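Local structure of aerobactin synthase IucC (Klebsiella pneumoniae, 6CN7) at residues Val408-Arg416 with Tyr519-Phe530. The protein makes the siderophore aerobactin, probably by ATP-dependent attachment of a second N-acetyl-N-hydroxylysine to a citryl intermediate. The protein carries 5 engineered substitutions. Residues are numbered along the deposited sequence; the frame is centred on the assembly and turned at random.
Sequences VPLYHLLCR and YMQEHPQMSARF
Tyr-519 points its ring at helix 395-417 and sets its hydroxyl against His-412. Tyr-519 OH and His-412 ND1 are hydrogen-bonded at 2.9 Å, each in the plane of the other's ring. The rings meet rim to rim, with planes at 83°. Val-408 CG1 packs 3.7 Å from Tyr-519 CD1. Tyr-411 CD2 lies 3.7 Å from Tyr-519 CE2, on the same side of the ring plane but by the opposite rim. With CG anti to its backbone N (chi1 -171°), Tyr-411 also reaches Phe-530; their rings are nearly parallel but slid apart. Cys-415 SG sits at the edge of the Phe-530 ring, 3.7 Å from Phe-530 CD1, while Met-520 CG covers the centre of one face. Met-526, extended beyond CG, brings CE to the edge of the His-412 ring and against Arg-416 CD. Near the end of the helix, Arg-529 NH1 donates to Cys-415 O at 3.0 Å, on a lone pair, and to Arg-416 O at 2.9 Å, from above the carbonyl plane. Its NH2 makes a salt bridge to Glu-458. Asp-311 takes both His-412 NE2 and Arg-416 NH1. The aromatic cluster thus joins helix 395-417 to the link between helices 505-521 and 527-532, within the FhuF-like family region, and bonds at both ring nitrogens should fix the rotation of His-412.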
# COMPACT_ATOMS: atom_id res chain seq x y z
N VAL A 408 -23.98 21.15 -30.94
CA VAL A 408 -25.41 21.38 -31.07
C VAL A 408 -26.21 20.58 -30.04
O VAL A 408 -27.02 21.18 -29.33
CB VAL A 408 -25.86 21.09 -32.51
CG1 VAL A 408 -27.38 21.23 -32.64
CG2 VAL A 408 -25.15 22.02 -33.48
N PRO A 409 -26.03 19.26 -29.91
CA PRO A 409 -26.82 18.53 -28.90
C PRO A 409 -26.64 19.08 -27.49
O PRO A 409 -27.62 19.22 -26.75
CB PRO A 409 -26.30 17.09 -29.01
CG PRO A 409 -25.60 17.02 -30.31
CD PRO A 409 -25.08 18.38 -30.61
N LEU A 410 -25.40 19.40 -27.10
CA LEU A 410 -25.16 19.88 -25.75
C LEU A 410 -25.77 21.25 -25.52
O LEU A 410 -26.35 21.51 -24.46
CB LEU A 410 -23.65 19.92 -25.48
CG LEU A 410 -22.95 18.56 -25.48
CD1 LEU A 410 -21.44 18.74 -25.39
CD2 LEU A 410 -23.45 17.68 -24.35
N TYR A 411 -25.66 22.15 -26.50
CA TYR A 411 -26.24 23.48 -26.35
C TYR A 411 -27.76 23.43 -26.39
O TYR A 411 -28.43 24.16 -25.66
CB TYR A 411 -25.70 24.41 -27.43
CG TYR A 411 -26.06 25.86 -27.25
CD1 TYR A 411 -25.71 26.54 -26.09
CD2 TYR A 411 -26.73 26.56 -28.23
CE1 TYR A 411 -26.03 27.87 -25.91
CE2 TYR A 411 -27.06 27.89 -28.07
CZ TYR A 411 -26.70 28.54 -26.90
OH TYR A 411 -27.03 29.87 -26.73
N HIS A 412 -28.32 22.56 -27.25
CA HIS A 412 -29.77 22.41 -27.31
C HIS A 412 -30.31 21.83 -26.01
O HIS A 412 -31.31 22.31 -25.47
CB HIS A 412 -30.14 21.52 -28.50
CG HIS A 412 -31.60 21.22 -28.60
ND1 HIS A 412 -32.54 22.18 -28.91
CD2 HIS A 412 -32.29 20.07 -28.44
CE1 HIS A 412 -33.74 21.63 -28.93
NE2 HIS A 412 -33.62 20.35 -28.65
N LEU A 413 -29.66 20.78 -25.49
CA LEU A 413 -30.06 20.23 -24.20
C LEU A 413 -30.13 21.31 -23.14
O LEU A 413 -31.07 21.35 -22.33
CB LEU A 413 -29.09 19.12 -23.79
CG LEU A 413 -29.39 18.39 -22.48
CD1 LEU A 413 -30.73 17.67 -22.54
CD2 LEU A 413 -28.27 17.40 -22.16
N LEU A 414 -29.15 22.22 -23.13
CA LEU A 414 -29.11 23.28 -22.12
C LEU A 414 -30.24 24.28 -22.32
O LEU A 414 -30.98 24.58 -21.38
CB LEU A 414 -27.75 23.98 -22.16
CG LEU A 414 -27.63 25.26 -21.32
CD1 LEU A 414 -27.87 24.96 -19.85
CD2 LEU A 414 -26.26 25.90 -21.52
N CYS A 415 -30.38 24.82 -23.53
CA CYS A 415 -31.31 25.93 -23.74
C CYS A 415 -32.76 25.48 -23.67
O CYS A 415 -33.62 26.28 -23.26
CB CYS A 415 -31.03 26.59 -25.09
SG CYS A 415 -29.38 27.29 -25.21
N ARG A 416 -33.06 24.24 -24.04
CA ARG A 416 -34.44 23.76 -24.04
C ARG A 416 -34.83 23.14 -22.71
O ARG A 416 -35.94 23.37 -22.23
CB ARG A 416 -34.63 22.74 -25.16
CG ARG A 416 -35.99 22.02 -25.16
CD ARG A 416 -36.84 22.43 -26.33
NE ARG A 416 -38.08 21.67 -26.43
CZ ARG A 416 -38.34 20.74 -27.34
NH1 ARG A 416 -37.45 20.43 -28.27
NH2 ARG A 416 -39.51 20.11 -27.33
N TYR A 519 -28.19 26.89 -36.19
CA TYR A 519 -29.01 26.13 -35.25
C TYR A 519 -30.04 27.02 -34.57
O TYR A 519 -31.20 26.63 -34.41
CB TYR A 519 -28.12 25.46 -34.21
CG TYR A 519 -28.84 25.20 -32.92
CD1 TYR A 519 -29.70 24.11 -32.79
CD2 TYR A 519 -28.69 26.05 -31.84
CE1 TYR A 519 -30.37 23.88 -31.61
CE2 TYR A 519 -29.36 25.83 -30.66
CZ TYR A 519 -30.19 24.74 -30.55
OH TYR A 519 -30.86 24.52 -29.37
N MET A 520 -29.64 28.22 -34.14
CA MET A 520 -30.57 29.10 -33.44
C MET A 520 -31.64 29.64 -34.38
O MET A 520 -32.80 29.80 -34.00
CB MET A 520 -29.81 30.23 -32.75
CG MET A 520 -28.99 29.76 -31.55
SD MET A 520 -28.24 31.09 -30.59
CE MET A 520 -26.98 31.67 -31.72
N GLN A 521 -31.26 29.94 -35.63
CA GLN A 521 -32.25 30.31 -36.63
C GLN A 521 -33.36 29.26 -36.72
O GLN A 521 -34.54 29.60 -36.84
CB GLN A 521 -31.60 30.48 -38.00
CG GLN A 521 -31.06 31.87 -38.29
CD GLN A 521 -30.73 32.06 -39.76
OE1 GLN A 521 -30.98 31.18 -40.58
NE2 GLN A 521 -30.16 33.21 -40.10
N GLU A 522 -32.98 27.98 -36.67
CA GLU A 522 -33.94 26.90 -36.82
C GLU A 522 -34.89 26.77 -35.63
O GLU A 522 -35.82 25.95 -35.69
CB GLU A 522 -33.20 25.58 -37.03
CG GLU A 522 -32.34 25.56 -38.29
CD GLU A 522 -31.51 24.30 -38.43
OE1 GLU A 522 -31.40 23.54 -37.44
OE2 GLU A 522 -30.96 24.07 -39.53
N HIS A 523 -34.70 27.54 -34.57
CA HIS A 523 -35.53 27.46 -33.37
C HIS A 523 -35.90 28.86 -32.90
O HIS A 523 -35.52 29.29 -31.81
CB HIS A 523 -34.81 26.67 -32.27
CG HIS A 523 -34.53 25.25 -32.64
ND1 HIS A 523 -33.45 24.88 -33.41
CD2 HIS A 523 -35.19 24.11 -32.35
CE1 HIS A 523 -33.45 23.57 -33.57
NE2 HIS A 523 -34.51 23.08 -32.95
N PRO A 524 -36.66 29.60 -33.71
CA PRO A 524 -37.03 30.97 -33.31
C PRO A 524 -37.90 31.03 -32.07
O PRO A 524 -37.93 32.07 -31.40
CB PRO A 524 -37.77 31.50 -34.54
CG PRO A 524 -38.31 30.29 -35.21
CD PRO A 524 -37.31 29.19 -34.96
N GLN A 525 -38.60 29.95 -31.73
CA GLN A 525 -39.41 29.92 -30.52
C GLN A 525 -38.57 29.92 -29.25
O GLN A 525 -39.13 30.01 -28.16
CB GLN A 525 -40.35 28.70 -30.53
CG GLN A 525 -39.67 27.35 -30.27
CD GLN A 525 -38.89 26.84 -31.46
OE1 GLN A 525 -38.91 27.43 -32.54
NE2 GLN A 525 -38.19 25.73 -31.26
N MET A 526 -37.24 29.79 -29.37
CA MET A 526 -36.34 29.83 -28.23
C MET A 526 -35.52 31.11 -28.19
O MET A 526 -34.48 31.16 -27.52
CB MET A 526 -35.40 28.62 -28.25
CG MET A 526 -36.10 27.28 -28.27
SD MET A 526 -34.91 25.95 -28.49
CE MET A 526 -36.02 24.58 -28.65
N SER A 527 -35.97 32.15 -28.91
CA SER A 527 -35.23 33.41 -28.94
C SER A 527 -34.81 33.85 -27.54
O SER A 527 -33.68 34.30 -27.33
CB SER A 527 -36.09 34.49 -29.60
OG SER A 527 -35.46 35.75 -29.57
N ALA A 528 -35.71 33.71 -26.56
CA ALA A 528 -35.40 34.16 -25.20
C ALA A 528 -34.41 33.23 -24.53
O ALA A 528 -33.47 33.69 -23.85
CB ALA A 528 -36.68 34.26 -24.38
N ARG A 529 -34.59 31.91 -24.68
CA ARG A 529 -33.65 30.96 -24.08
C ARG A 529 -32.23 31.22 -24.54
O ARG A 529 -31.28 31.09 -23.75
CB ARG A 529 -34.07 29.53 -24.42
CG ARG A 529 -35.41 29.10 -23.84
CD ARG A 529 -35.33 28.91 -22.33
NE ARG A 529 -36.63 28.54 -21.76
CZ ARG A 529 -37.09 27.29 -21.69
NH1 ARG A 529 -36.37 26.28 -22.15
NH2 ARG A 529 -38.28 27.06 -21.15
N PHE A 530 -32.05 31.60 -25.81
CA PHE A 530 -30.71 31.83 -26.32
C PHE A 530 -30.10 33.10 -25.74
O PHE A 530 -28.90 33.16 -25.46
CB PHE A 530 -30.74 31.91 -27.85
CG PHE A 530 -31.14 30.61 -28.51
CD1 PHE A 530 -30.73 29.40 -27.99
CD2 PHE A 530 -31.92 30.61 -29.66
CE1 PHE A 530 -31.10 28.21 -28.59
CE2 PHE A 530 -32.29 29.42 -30.26
CZ PHE A 530 -31.87 28.22 -29.72